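Local coordinates for transcriptional regulator, MerR family (Bacillus thuringiensis serovar konkukian, PDB 3GPV), which probably binds DNA as a MerR-family transcription factor, pairing an N-terminal winged helix-turn-helix domain with a long C-terminal helix, at residues Arg34-Asp37 and Leu41-Phe44; Leu60-Met65 and Trp85-Asp90; Leu45-Asn48 and Asp52-Phe55. All coordinates share one frame; numbering follows the deposited sequence.

Contact 1: residues Arg34-Asp37 and Leu41-Phe44; sequences RYYD and LFPF
Leu41 turns back onto the last part of helix 30-38 through a backbone hydrogen bond, its N donating to Tyr36 O at 3.0 Å. A water bridges the next residue pair, donating to Asp37 O and accepting from Phe42 N, 2.9 Å away. Two carbonyls of the last turn, those of Tyr36 and Asp37, are thus each given a donor, one directly and one through solvent. From this turn two apolar side chains reach back to the helix. Leu41 brings its CD1 branch to 3.6 Å from Tyr36 CD1, while its CB and CG rest near Tyr36 O. Phe42 comes in beside it, with its CZ 3.5 Å from Tyr36 CB and its CE2 3.7 Å from Asp37 N. Within the family's helix-turn-helix region, helix 30-38 is the second helix, and 41-44 is the connection that leads from it into the beta hairpin of the wing. The Asp37 carboxylate stands nearly perpendicular to the Phe42 ring (81°), and Asp37 OD2 lies in the plane of that ring at its edge, 3.9 Å from Phe42 CD2. The carboxylate is placed there by a first torsion that turns CG away from the backbone N (chi1 -151°), and OD2 also forms a salt bridge with Arg53 NH1 of the hairpin, which would restrain its rotation. Phe42 meets Phe55 edge-to-face on the hairpin, and the side chain of Leu41 touches Ile66 of helix 57-70 and Ile83 of helix 76-88.

Contact 2: residues Leu60-Met65 and Trp85-Asp90; sequences LKYLEM and WSMEGD
Tyr62 reaches from helix 57-70 to the last turn of helix 76-88, where Ser86 and Met87, a selenomethionine, receive the far end of its ring. CB points from the backbone toward helix 76-88, and beside CB lies Phe44, whose ring stacks with that of Tyr62. Further out the two sides of the ring diverge: CE1 comes to 3.7 Å from Ser86 CB, whereas CE2 lies 3.4 Å from the methyl CE of Met87. At the tip, CZ is 3.3 Å from Met87 CE, and OH approaches that methyl to 3.1 Å and Ser86 CB to 3.5 Å. Met87 comes from the opposite direction; its chain bends at chi2 (-66°) and again at chi3, which brings CE round to the phenol end. Nearest CA atoms, those of Tyr62 and Ser86, are 9.4 Å apart, a separation that the tyrosine side chain bridges. Gly89, with positive phi, is the first residue to leave helical geometry, ahead of helix 93-128. Ser86 OG is bonded to Phe82 O in its own helix and presents its CB to the tyrosine, so the phenol oxygen meets carbon from both residues and the contact rests on van der Waals packing.

Contact 3: residues Leu45-Asn48 and Asp52-Phe55; sequences LQRN and DRIF
Gln46 and Ile54 form the hydrogen-bonded pair of this antiparallel hairpin, the winged-helix wing as in MerR relatives: Ile54 N donates to Gln46 O at 3.0 Å, and the longer return bond runs from Gln46 N to Ile54 O. Toward the turn, Asn48 N donates to Asp52 O. Two CA-H...O contacts lie alongside, from Arg53 CA to Gln46 O and from Arg47 CA to Asp52 O. Side-chain bonds follow: with chi1 at 61°, the amide of Asn48 swings over the turn, where OD1 accepts from Asp52 N at 2.6 Å and from Gly51 N, while ND2 donates to the anti side of Asp52 OD2 (3.2 Å). On the face carrying Arg47 and Arg53, Arg53 CG lies over one face of the Arg47 guanidinium, 3.3 Å from Arg47 NH1, the two guanidinium planes 63° apart. Arg47 NH1 bonds Gly51 O, and Arg53 NH1 makes a salt bridge with Asp37. A water links Leu45 O to Arg53 NH2. Apolar contact comes from Leu45, whose CD1 lies over the face of the Phe55 ring, 3.6 Å from its centroid, a CH-pi contact. Strand 53-55 lies between 46-47 and 17-18, and Phe55 continues onto helices 19-25 and 57-70.

Overall arrangement
Along the chain, contact 1 leads straight into contact 3, and contact 2 closes last. Helix 30-38, the hairpin 46-47/53-55 and helix 57-70 follow one another, and the centres of contacts 1 and 3 lie about 11 Å apart, those of contacts 1 and 2 about 12 Å, those of contacts 2 and 3 about 16 Å. The loop 41-44 is common ground for the three contacts: Phe44 packs on Met87 and Phe42 on Leu63, while a salt bridge also joins contacts 1 and 3. Phe55 of the hairpin meets Leu60 and Leu63 of helix 57-70. Together they join the helix-turn-helix and wing, consistent with DNA binding, to the helices leading toward the long helix 93-128.

Contact 1: residues Arg34-Asp37 and Leu41-Phe44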
ATOM      1  N   ARG B  34     -14.741 -13.206   1.018  1.00 60.39           N
ATOM      2  CA  ARG B  34     -15.994 -13.129   0.286  1.00 63.22           C
ATOM      3  C   ARG B  34     -15.970 -11.971  -0.698  1.00 63.71           C
ATOM      4  O   ARG B  34     -16.613 -12.021  -1.745  1.00 63.62           O
ATOM      5  CB  ARG B  34     -17.166 -13.009   1.260  1.00 64.99           C
ATOM      6  CG  ARG B  34     -17.524 -14.342   1.901  1.00 67.66           C
ATOM      7  CD  ARG B  34     -18.542 -14.195   3.019  1.00 70.95           C
ATOM      8  NE  ARG B  34     -18.886 -15.492   3.597  1.00 72.78           N
ATOM      9  CZ  ARG B  34     -19.550 -15.653   4.737  1.00 73.97           C
ATOM     10  NH1 ARG B  34     -19.945 -14.595   5.435  1.00 74.67           N
ATOM     11  NH2 ARG B  34     -19.815 -16.875   5.182  1.00 73.98           N
ATOM     12  N   TYR B  35     -15.211 -10.932  -0.368  1.00 64.32           N
ATOM     13  CA  TYR B  35     -15.095  -9.781  -1.250  1.00 65.11           C
ATOM     14  C   TYR B  35     -14.439 -10.245  -2.543  1.00 65.25           C
ATOM     15  O   TYR B  35     -14.902  -9.925  -3.644  1.00 64.55           O
ATOM     16  CB  TYR B  35     -14.238  -8.696  -0.603  1.00 66.32           C
ATOM     17  CG  TYR B  35     -13.948  -7.527  -1.512  1.00 67.89           C
ATOM     18  CD1 TYR B  35     -14.982  -6.784  -2.075  1.00 68.62           C
ATOM     19  CD2 TYR B  35     -12.637  -7.150  -1.796  1.00 69.11           C
ATOM     20  CE1 TYR B  35     -14.720  -5.693  -2.897  1.00 69.66           C
ATOM     21  CE2 TYR B  35     -12.363  -6.061  -2.616  1.00 70.00           C
ATOM     22  CZ  TYR B  35     -13.409  -5.336  -3.162  1.00 70.26           C
ATOM     23  OH  TYR B  35     -13.141  -4.249  -3.965  1.00 71.68           O
ATOM     24  N   TYR B  36     -13.356 -11.005  -2.400  1.00 64.51           N
ATOM     25  CA  TYR B  36     -12.637 -11.531  -3.549  1.00 64.09           C
ATOM     26  C   TYR B  36     -13.568 -12.437  -4.339  1.00 63.31           C
ATOM     27  O   TYR B  36     -13.485 -12.522  -5.565  1.00 63.54           O
ATOM     28  CB  TYR B  36     -11.412 -12.320  -3.091  1.00 64.50           C
ATOM     29  CG  TYR B  36     -10.339 -11.474  -2.446  1.00 65.69           C
ATOM     30  CD1 TYR B  36      -9.817 -10.362  -3.102  1.00 67.11           C
ATOM     31  CD2 TYR B  36      -9.820 -11.801  -1.196  1.00 66.50           C
ATOM     32  CE1 TYR B  36      -8.801  -9.597  -2.534  1.00 68.12           C
ATOM     33  CE2 TYR B  36      -8.803 -11.043  -0.616  1.00 67.37           C
ATOM     34  CZ  TYR B  36      -8.297  -9.944  -1.292  1.00 68.34           C
ATOM     35  OH  TYR B  36      -7.282  -9.192  -0.740  1.00 69.50           O
ATOM     36  N   ASP B  37     -14.462 -13.110  -3.625  1.00 62.86           N
ATOM     37  CA  ASP B  37     -15.413 -14.006  -4.261  1.00 61.86           C
ATOM     38  C   ASP B  37     -16.365 -13.184  -5.118  1.00 61.27           C
ATOM     39  O   ASP B  37     -16.575 -13.490  -6.288  1.00 61.43           O
ATOM     40  CB  ASP B  37     -16.207 -14.774  -3.209  1.00 61.07           C
ATOM     41  CG  ASP B  37     -16.651 -16.134  -3.698  1.00 60.14           C
ATOM     42  OD1 ASP B  37     -17.046 -16.251  -4.876  1.00 60.93           O
ATOM     43  OD2 ASP B  37     -16.610 -17.091  -2.904  1.00 60.61           O
ATOM     44  N   LEU B  41     -13.039 -13.683  -8.298  1.00 51.03           N
ATOM     45  CA  LEU B  41     -11.647 -14.106  -8.388  1.00 49.18           C
ATOM     46  C   LEU B  41     -11.454 -15.605  -8.140  1.00 47.96           C
ATOM     47  O   LEU B  41     -10.351 -16.131  -8.293  1.00 44.23           O
ATOM     48  CB  LEU B  41     -10.790 -13.295  -7.401  1.00 50.62           C
ATOM     49  CG  LEU B  41     -10.759 -11.766  -7.579  1.00 51.45           C
ATOM     50  CD1 LEU B  41      -9.760 -11.141  -6.611  1.00 51.73           C
ATOM     51  CD2 LEU B  41     -10.382 -11.420  -9.010  1.00 51.72           C
ATOM     52  N   PHE B  42     -12.529 -16.295  -7.773  1.00 47.81           N
ATOM     53  CA  PHE B  42     -12.445 -17.727  -7.511  1.00 48.74           C
ATOM     54  C   PHE B  42     -13.326 -18.559  -8.443  1.00 48.91           C
ATOM     55  O   PHE B  42     -14.157 -19.335  -7.977  1.00 47.78           O
ATOM     56  CB  PHE B  42     -12.853 -18.040  -6.067  1.00 49.96           C
ATOM     57  CG  PHE B  42     -12.144 -17.218  -5.030  1.00 50.70           C
ATOM     58  CD1 PHE B  42     -10.768 -17.018  -5.094  1.00 51.80           C
ATOM     59  CD2 PHE B  42     -12.851 -16.686  -3.953  1.00 50.84           C
ATOM     60  CE1 PHE B  42     -10.106 -16.305  -4.098  1.00 51.69           C
ATOM     61  CE2 PHE B  42     -12.202 -15.972  -2.952  1.00 50.76           C
ATOM     62  CZ  PHE B  42     -10.826 -15.782  -3.023  1.00 50.99           C
ATOM     63  N   PRO B  43     -13.158 -18.415  -9.765  1.00 49.83           N
ATOM     64  CA  PRO B  43     -13.989 -19.200 -10.684  1.00 51.18           C
ATOM     65  C   PRO B  43     -13.612 -20.674 -10.637  1.00 51.71           C
ATOM     66  O   PRO B  43     -14.341 -21.531 -11.128  1.00 52.89           O
ATOM     67  CB  PRO B  43     -13.680 -18.583 -12.052  1.00 50.99           C
ATOM     68  CG  PRO B  43     -13.198 -17.194 -11.721  1.00 51.84           C
ATOM     69  CD  PRO B  43     -12.350 -17.435 -10.507  1.00 50.98           C
ATOM     70  N   PHE B  44     -12.468 -20.952 -10.025  1.00 51.77           N
ATOM     71  CA  PHE B  44     -11.929 -22.304  -9.920  1.00 51.97           C
ATOM     72  C   PHE B  44     -12.342 -23.083  -8.677  1.00 52.84           C
ATOM     73  O   PHE B  44     -11.832 -24.172  -8.427  1.00 52.17           O
ATOM     74  CB  PHE B  44     -10.412 -22.215  -9.963  1.00 50.61           C
ATOM     75  CG  PHE B  44      -9.857 -21.152  -9.066  1.00 47.99           C
ATOM     76  CD1 PHE B  44      -9.780 -21.348  -7.696  1.00 46.70           C
ATOM     77  CD2 PHE B  44      -9.448 -19.931  -9.591  1.00 48.16           C
ATOM     78  CE1 PHE B  44      -9.304 -20.344  -6.860  1.00 47.10           C
ATOM     79  CE2 PHE B  44      -8.973 -18.922  -8.763  1.00 46.79           C
ATOM     80  CZ  PHE B  44      -8.900 -19.127  -7.399  1.00 47.11           C
TER
HETATM   81  O   HOH W   1     -15.406 -15.761  -7.475  1.00 49.78           O

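Contact 2: residues Leu60-Met65 and Trp85-Asp90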
ATOM      1  N   LEU B  60      -5.984 -23.110  -3.655  1.00 35.72           N
ATOM      2  CA  LEU B  60      -5.179 -22.370  -2.691  1.00 37.63           C
ATOM      3  C   LEU B  60      -3.962 -21.706  -3.347  1.00 38.26           C
ATOM      4  O   LEU B  60      -3.599 -20.585  -2.988  1.00 34.49           O
ATOM      5  CB  LEU B  60      -4.721 -23.295  -1.561  1.00 38.58           C
ATOM      6  CG  LEU B  60      -5.831 -23.821  -0.647  1.00 39.41           C
ATOM      7  CD1 LEU B  60      -5.243 -24.749   0.393  1.00 40.46           C
ATOM      8  CD2 LEU B  60      -6.531 -22.659   0.018  1.00 38.98           C
ATOM      9  N   LYS B  61      -3.330 -22.406  -4.289  1.00 38.84           N
ATOM     10  CA  LYS B  61      -2.173 -21.854  -4.991  1.00 39.52           C
ATOM     11  C   LYS B  61      -2.626 -20.581  -5.696  1.00 38.58           C
ATOM     12  O   LYS B  61      -1.939 -19.568  -5.663  1.00 38.91           O
ATOM     13  CB  LYS B  61      -1.625 -22.868  -6.002  1.00 40.55           C
ATOM     14  CG  LYS B  61      -1.001 -24.089  -5.339  1.00 42.66           C
ATOM     15  CD  LYS B  61      -0.682 -25.191  -6.345  1.00 46.20           C
ATOM     16  CE  LYS B  61      -0.059 -26.410  -5.662  1.00 46.06           C
ATOM     17  NZ  LYS B  61       0.015 -27.596  -6.570  1.00 49.12           N
ATOM     18  N   TYR B  62      -3.799 -20.629  -6.314  1.00 37.60           N
ATOM     19  CA  TYR B  62      -4.339 -19.453  -6.989  1.00 36.14           C
ATOM     20  C   TYR B  62      -4.629 -18.340  -5.973  1.00 35.41           C
ATOM     21  O   TYR B  62      -4.421 -17.158  -6.247  1.00 30.07           O
ATOM     22  CB  TYR B  62      -5.630 -19.810  -7.726  1.00 41.11           C
ATOM     23  CG  TYR B  62      -5.449 -20.323  -9.138  1.00 43.69           C
ATOM     24  CD1 TYR B  62      -4.747 -19.578 -10.084  1.00 45.48           C
ATOM     25  CD2 TYR B  62      -6.036 -21.517  -9.544  1.00 43.91           C
ATOM     26  CE1 TYR B  62      -4.639 -20.007 -11.401  1.00 46.77           C
ATOM     27  CE2 TYR B  62      -5.937 -21.958 -10.858  1.00 46.64           C
ATOM     28  CZ  TYR B  62      -5.237 -21.197 -11.784  1.00 47.53           C
ATOM     29  OH  TYR B  62      -5.140 -21.617 -13.090  1.00 48.25           O
ATOM     30  N   LEU B  63      -5.113 -18.717  -4.793  1.00 32.72           N
ATOM     31  CA  LEU B  63      -5.406 -17.716  -3.772  1.00 32.86           C
ATOM     32  C   LEU B  63      -4.143 -17.002  -3.307  1.00 32.90           C
ATOM     33  O   LEU B  63      -4.150 -15.799  -3.064  1.00 29.24           O
ATOM     34  CB  LEU B  63      -6.092 -18.351  -2.556  1.00 34.51           C
ATOM     35  CG  LEU B  63      -6.270 -17.413  -1.343  1.00 32.90           C
ATOM     36  CD1 LEU B  63      -7.060 -16.176  -1.745  1.00 32.63           C
ATOM     37  CD2 LEU B  63      -6.988 -18.141  -0.215  1.00 33.10           C
ATOM     38  N   GLU B  64      -3.057 -17.751  -3.166  1.00 33.51           N
ATOM     39  CA  GLU B  64      -1.808 -17.155  -2.734  1.00 34.35           C
ATOM     40  C   GLU B  64      -1.336 -16.126  -3.740  1.00 31.11           C
ATOM     41  O   GLU B  64      -0.789 -15.095  -3.357  1.00 26.80           O
ATOM     42  CB  GLU B  64      -0.748 -18.235  -2.522  1.00 40.22           C
ATOM     43  CG  GLU B  64      -1.052 -19.132  -1.322  1.00 47.64           C
ATOM     44  CD  GLU B  64       0.125 -19.978  -0.885  1.00 51.50           C
ATOM     45  OE1 GLU B  64       1.204 -19.406  -0.623  1.00 55.15           O
ATOM     46  OE2 GLU B  64      -0.033 -21.214  -0.790  1.00 54.72           O
HETATM   47  N   MSE B  65      -1.551 -16.397  -5.026  1.00 27.61           N
HETATM   48  CA  MSE B  65      -1.126 -15.427  -6.033  1.00 28.13           C
HETATM   49  C   MSE B  65      -2.072 -14.247  -6.012  1.00 29.81           C
HETATM   50  O   MSE B  65      -1.637 -13.111  -6.105  1.00 29.23           O
HETATM   51  CB  MSE B  65      -1.066 -16.024  -7.441  1.00 25.49           C
HETATM   52  CG  MSE B  65      -0.578 -15.020  -8.500  1.00 27.36           C
HETATM   53 SE   MSE B  65       1.223 -14.290  -8.196  1.00 41.16          SE
HETATM   54  CE  MSE B  65       2.171 -15.950  -8.531  1.00 26.52           C
ATOM     55  N   TRP B  85      -7.571 -15.359 -17.636  1.00 48.11           N
ATOM     56  CA  TRP B  85      -6.586 -15.862 -18.590  1.00 48.95           C
ATOM     57  C   TRP B  85      -6.066 -17.225 -18.156  1.00 48.45           C
ATOM     58  O   TRP B  85      -5.891 -18.114 -18.984  1.00 48.21           O
ATOM     59  CB  TRP B  85      -5.395 -14.909 -18.723  1.00 50.43           C
ATOM     60  CG  TRP B  85      -5.645 -13.711 -19.576  1.00 51.81           C
ATOM     61  CD1 TRP B  85      -6.568 -13.591 -20.565  1.00 53.24           C
ATOM     62  CD2 TRP B  85      -4.914 -12.479 -19.556  1.00 53.77           C
ATOM     63  NE1 TRP B  85      -6.463 -12.363 -21.169  1.00 54.77           N
ATOM     64  CE2 TRP B  85      -5.454 -11.659 -20.569  1.00 54.45           C
ATOM     65  CE3 TRP B  85      -3.852 -11.991 -18.782  1.00 53.59           C
ATOM     66  CZ2 TRP B  85      -4.968 -10.371 -20.831  1.00 54.55           C
ATOM     67  CZ3 TRP B  85      -3.366 -10.709 -19.043  1.00 53.79           C
ATOM     68  CH2 TRP B  85      -3.927  -9.915 -20.059  1.00 54.46           C
ATOM     69  N   SER B  86      -5.804 -17.380 -16.859  1.00 47.59           N
ATOM     70  CA  SER B  86      -5.313 -18.650 -16.336  1.00 45.69           C
ATOM     71  C   SER B  86      -6.347 -19.734 -16.606  1.00 40.27           C
ATOM     72  O   SER B  86      -6.003 -20.880 -16.857  1.00 44.49           O
ATOM     73  CB  SER B  86      -5.054 -18.546 -14.828  1.00 49.32           C
ATOM     74  OG  SER B  86      -4.061 -17.576 -14.548  1.00 49.47           O
HETATM   75  N   MSE B  87      -7.618 -19.352 -16.574  1.00 37.70           N
HETATM   76  CA  MSE B  87      -8.715 -20.297 -16.798  1.00 38.74           C
HETATM   77  C   MSE B  87      -8.834 -20.699 -18.281  1.00 43.49           C
HETATM   78  O   MSE B  87      -9.179 -21.835 -18.603  1.00 42.97           O
HETATM   79  CB  MSE B  87     -10.039 -19.687 -16.326  1.00 29.03           C
HETATM   80  CG  MSE B  87     -10.130 -19.406 -14.822  1.00 28.91           C
HETATM   81 SE   MSE B  87     -10.099 -20.991 -13.769  1.00 43.45          SE
HETATM   82  CE  MSE B  87      -8.196 -21.126 -13.323  1.00 28.20           C
ATOM     83  N   GLU B  88      -8.528 -19.756 -19.171  1.00 46.82           N
ATOM     84  CA  GLU B  88      -8.592 -19.998 -20.612  1.00 53.70           C
ATOM     85  C   GLU B  88      -7.567 -21.011 -21.102  1.00 58.19           C
ATOM     86  O   GLU B  88      -7.684 -21.511 -22.219  1.00 59.34           O
ATOM     87  CB  GLU B  88      -8.420 -18.690 -21.394  1.00 57.29           C
ATOM     88  CG  GLU B  88      -9.553 -17.708 -21.203  1.00 58.47           C
ATOM     89  CD  GLU B  88      -9.263 -16.352 -21.816  1.00 59.57           C
ATOM     90  OE1 GLU B  88      -8.958 -16.294 -23.021  1.00 60.82           O
ATOM     91  OE2 GLU B  88      -9.346 -15.336 -21.095  1.00 59.64           O
ATOM     92  N   GLY B  89      -6.560 -21.310 -20.285  1.00 59.40           N
ATOM     93  CA  GLY B  89      -5.561 -22.284 -20.696  1.00 60.98           C
ATOM     94  C   GLY B  89      -4.267 -21.690 -21.221  1.00 62.08           C
ATOM     95  O   GLY B  89      -4.107 -20.472 -21.260  1.00 61.17           O
ATOM     96  N   ASP B  90      -3.350 -22.556 -21.644  1.00 63.03           N
ATOM     97  CA  ASP B  90      -2.052 -22.120 -22.148  1.00 63.93           C
ATOM     98  C   ASP B  90      -2.096 -21.288 -23.421  1.00 62.56           C
ATOM     99  O   ASP B  90      -1.056 -21.002 -24.005  1.00 62.88           O
ATOM    100  CB  ASP B  90      -1.126 -23.327 -22.346  1.00 66.68           C
ATOM    101  CG  ASP B  90      -1.697 -24.352 -23.301  1.00 69.87           C
ATOM    102  OD1 ASP B  90      -2.837 -24.807 -23.071  1.00 71.62           O
ATOM    103  OD2 ASP B  90      -1.004 -24.711 -24.278  1.00 72.54           O
TER

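Contact 3: residues Leu45-Asn48 and Asp52-Phe55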
ATOM      1  N   LEU B  45     -13.257 -22.531  -7.894  1.00 54.18           N
ATOM      2  CA  LEU B  45     -13.690 -23.209  -6.686  1.00 56.12           C
ATOM      3  C   LEU B  45     -14.567 -24.425  -6.979  1.00 58.05           C
ATOM      4  O   LEU B  45     -15.477 -24.370  -7.804  1.00 57.17           O
ATOM      5  CB  LEU B  45     -14.419 -22.219  -5.780  1.00 56.17           C
ATOM      6  CG  LEU B  45     -13.732 -21.935  -4.442  1.00 56.11           C
ATOM      7  CD1 LEU B  45     -12.214 -21.933  -4.601  1.00 54.68           C
ATOM      8  CD2 LEU B  45     -14.237 -20.614  -3.909  1.00 54.56           C
ATOM      9  N   GLN B  46     -14.269 -25.526  -6.293  1.00 60.32           N
ATOM     10  CA  GLN B  46     -14.999 -26.776  -6.461  1.00 62.52           C
ATOM     11  C   GLN B  46     -16.188 -26.898  -5.517  1.00 63.28           C
ATOM     12  O   GLN B  46     -16.511 -25.965  -4.777  1.00 63.09           O
ATOM     13  CB  GLN B  46     -14.060 -27.963  -6.239  1.00 63.38           C
ATOM     14  CG  GLN B  46     -13.882 -28.845  -7.456  1.00 65.88           C
ATOM     15  CD  GLN B  46     -13.064 -28.184  -8.548  1.00 67.15           C
ATOM     16  OE1 GLN B  46     -11.879 -27.903  -8.364  1.00 67.47           O
ATOM     17  NE2 GLN B  46     -13.693 -27.937  -9.695  1.00 67.61           N
ATOM     18  N   ARG B  47     -16.820 -28.070  -5.553  1.00 64.38           N
ATOM     19  CA  ARG B  47     -17.990 -28.392  -4.735  1.00 64.97           C
ATOM     20  C   ARG B  47     -17.710 -29.639  -3.907  1.00 64.74           C
ATOM     21  O   ARG B  47     -17.021 -30.549  -4.361  1.00 64.88           O
ATOM     22  CB  ARG B  47     -19.197 -28.683  -5.627  1.00 65.35           C
ATOM     23  CG  ARG B  47     -19.596 -27.565  -6.559  1.00 66.47           C
ATOM     24  CD  ARG B  47     -20.630 -26.673  -5.913  1.00 67.32           C
ATOM     25  NE  ARG B  47     -20.948 -25.524  -6.750  1.00 68.44           N
ATOM     26  CZ  ARG B  47     -21.611 -24.458  -6.323  1.00 68.57           C
ATOM     27  NH1 ARG B  47     -22.026 -24.401  -5.065  1.00 68.98           N
ATOM     28  NH2 ARG B  47     -21.846 -23.446  -7.147  1.00 69.21           N
ATOM     29  N   ASN B  48     -18.235 -29.679  -2.690  1.00 64.65           N
ATOM     30  CA  ASN B  48     -18.053 -30.853  -1.857  1.00 65.11           C
ATOM     31  C   ASN B  48     -19.337 -31.673  -1.980  1.00 65.95           C
ATOM     32  O   ASN B  48     -20.268 -31.269  -2.683  1.00 64.86           O
ATOM     33  CB  ASN B  48     -17.781 -30.458  -0.401  1.00 63.39           C
ATOM     34  CG  ASN B  48     -18.914 -29.669   0.215  1.00 62.19           C
ATOM     35  OD1 ASN B  48     -19.892 -29.328  -0.450  1.00 59.44           O
ATOM     36  ND2 ASN B  48     -18.782 -29.367   1.501  1.00 61.86           N
ATOM     37  N   ASP B  52     -21.296 -27.207  -1.172  1.00 62.62           N
ATOM     38  CA  ASP B  52     -20.639 -25.971  -0.754  1.00 59.95           C
ATOM     39  C   ASP B  52     -19.429 -25.726  -1.649  1.00 57.43           C
ATOM     40  O   ASP B  52     -18.914 -26.655  -2.264  1.00 56.56           O
ATOM     41  CB  ASP B  52     -20.175 -26.080   0.702  1.00 59.53           C
ATOM     42  CG  ASP B  52     -21.301 -26.452   1.647  1.00 60.18           C
ATOM     43  OD1 ASP B  52     -22.342 -25.759   1.633  1.00 58.87           O
ATOM     44  OD2 ASP B  52     -21.138 -27.434   2.403  1.00 58.80           O
ATOM     45  N   ARG B  53     -18.983 -24.480  -1.729  1.00 54.93           N
ATOM     46  CA  ARG B  53     -17.819 -24.159  -2.542  1.00 53.39           C
ATOM     47  C   ARG B  53     -16.591 -24.185  -1.643  1.00 50.25           C
ATOM     48  O   ARG B  53     -16.521 -23.491  -0.631  1.00 49.05           O
ATOM     49  CB  ARG B  53     -18.018 -22.807  -3.228  1.00 55.46           C
ATOM     50  CG  ARG B  53     -19.192 -22.870  -4.197  1.00 59.03           C
ATOM     51  CD  ARG B  53     -19.548 -21.543  -4.838  1.00 60.96           C
ATOM     52  NE  ARG B  53     -18.547 -21.083  -5.792  1.00 62.21           N
ATOM     53  CZ  ARG B  53     -17.760 -20.035  -5.590  1.00 63.42           C
ATOM     54  NH1 ARG B  53     -17.862 -19.340  -4.465  1.00 64.36           N
ATOM     55  NH2 ARG B  53     -16.880 -19.673  -6.514  1.00 64.45           N
ATOM     56  N   ILE B  54     -15.633 -25.023  -2.014  1.00 46.74           N
ATOM     57  CA  ILE B  54     -14.428 -25.209  -1.222  1.00 45.40           C
ATOM     58  C   ILE B  54     -13.143 -25.069  -2.021  1.00 43.82           C
ATOM     59  O   ILE B  54     -13.158 -25.013  -3.251  1.00 42.44           O
ATOM     60  CB  ILE B  54     -14.423 -26.606  -0.564  1.00 46.35           C
ATOM     61  CG1 ILE B  54     -14.373 -27.695  -1.642  1.00 45.36           C
ATOM     62  CG2 ILE B  54     -15.665 -26.786   0.292  1.00 46.02           C
ATOM     63  CD1 ILE B  54     -15.599 -27.779  -2.529  1.00 50.10           C
ATOM     64  N   PHE B  55     -12.032 -25.048  -1.297  1.00 42.36           N
ATOM     65  CA  PHE B  55     -10.708 -24.913  -1.887  1.00 42.01           C
ATOM     66  C   PHE B  55      -9.921 -26.220  -1.911  1.00 41.39           C
ATOM     67  O   PHE B  55      -9.716 -26.832  -0.865  1.00 39.56           O
ATOM     68  CB  PHE B  55      -9.872 -23.898  -1.092  1.00 41.71           C
ATOM     69  CG  PHE B  55     -10.317 -22.476  -1.243  1.00 41.86           C
ATOM     70  CD1 PHE B  55      -9.629 -21.604  -2.086  1.00 42.07           C
ATOM     71  CD2 PHE B  55     -11.418 -22.003  -0.543  1.00 40.82           C
ATOM     72  CE1 PHE B  55     -10.036 -20.279  -2.228  1.00 41.27           C
ATOM     73  CE2 PHE B  55     -11.834 -20.675  -0.681  1.00 41.16           C
ATOM     74  CZ  PHE B  55     -11.141 -19.814  -1.523  1.00 40.75           C
TER
HETATM   75  O   HOH W   2     -16.517 -22.110  -8.338  1.00 50.98           O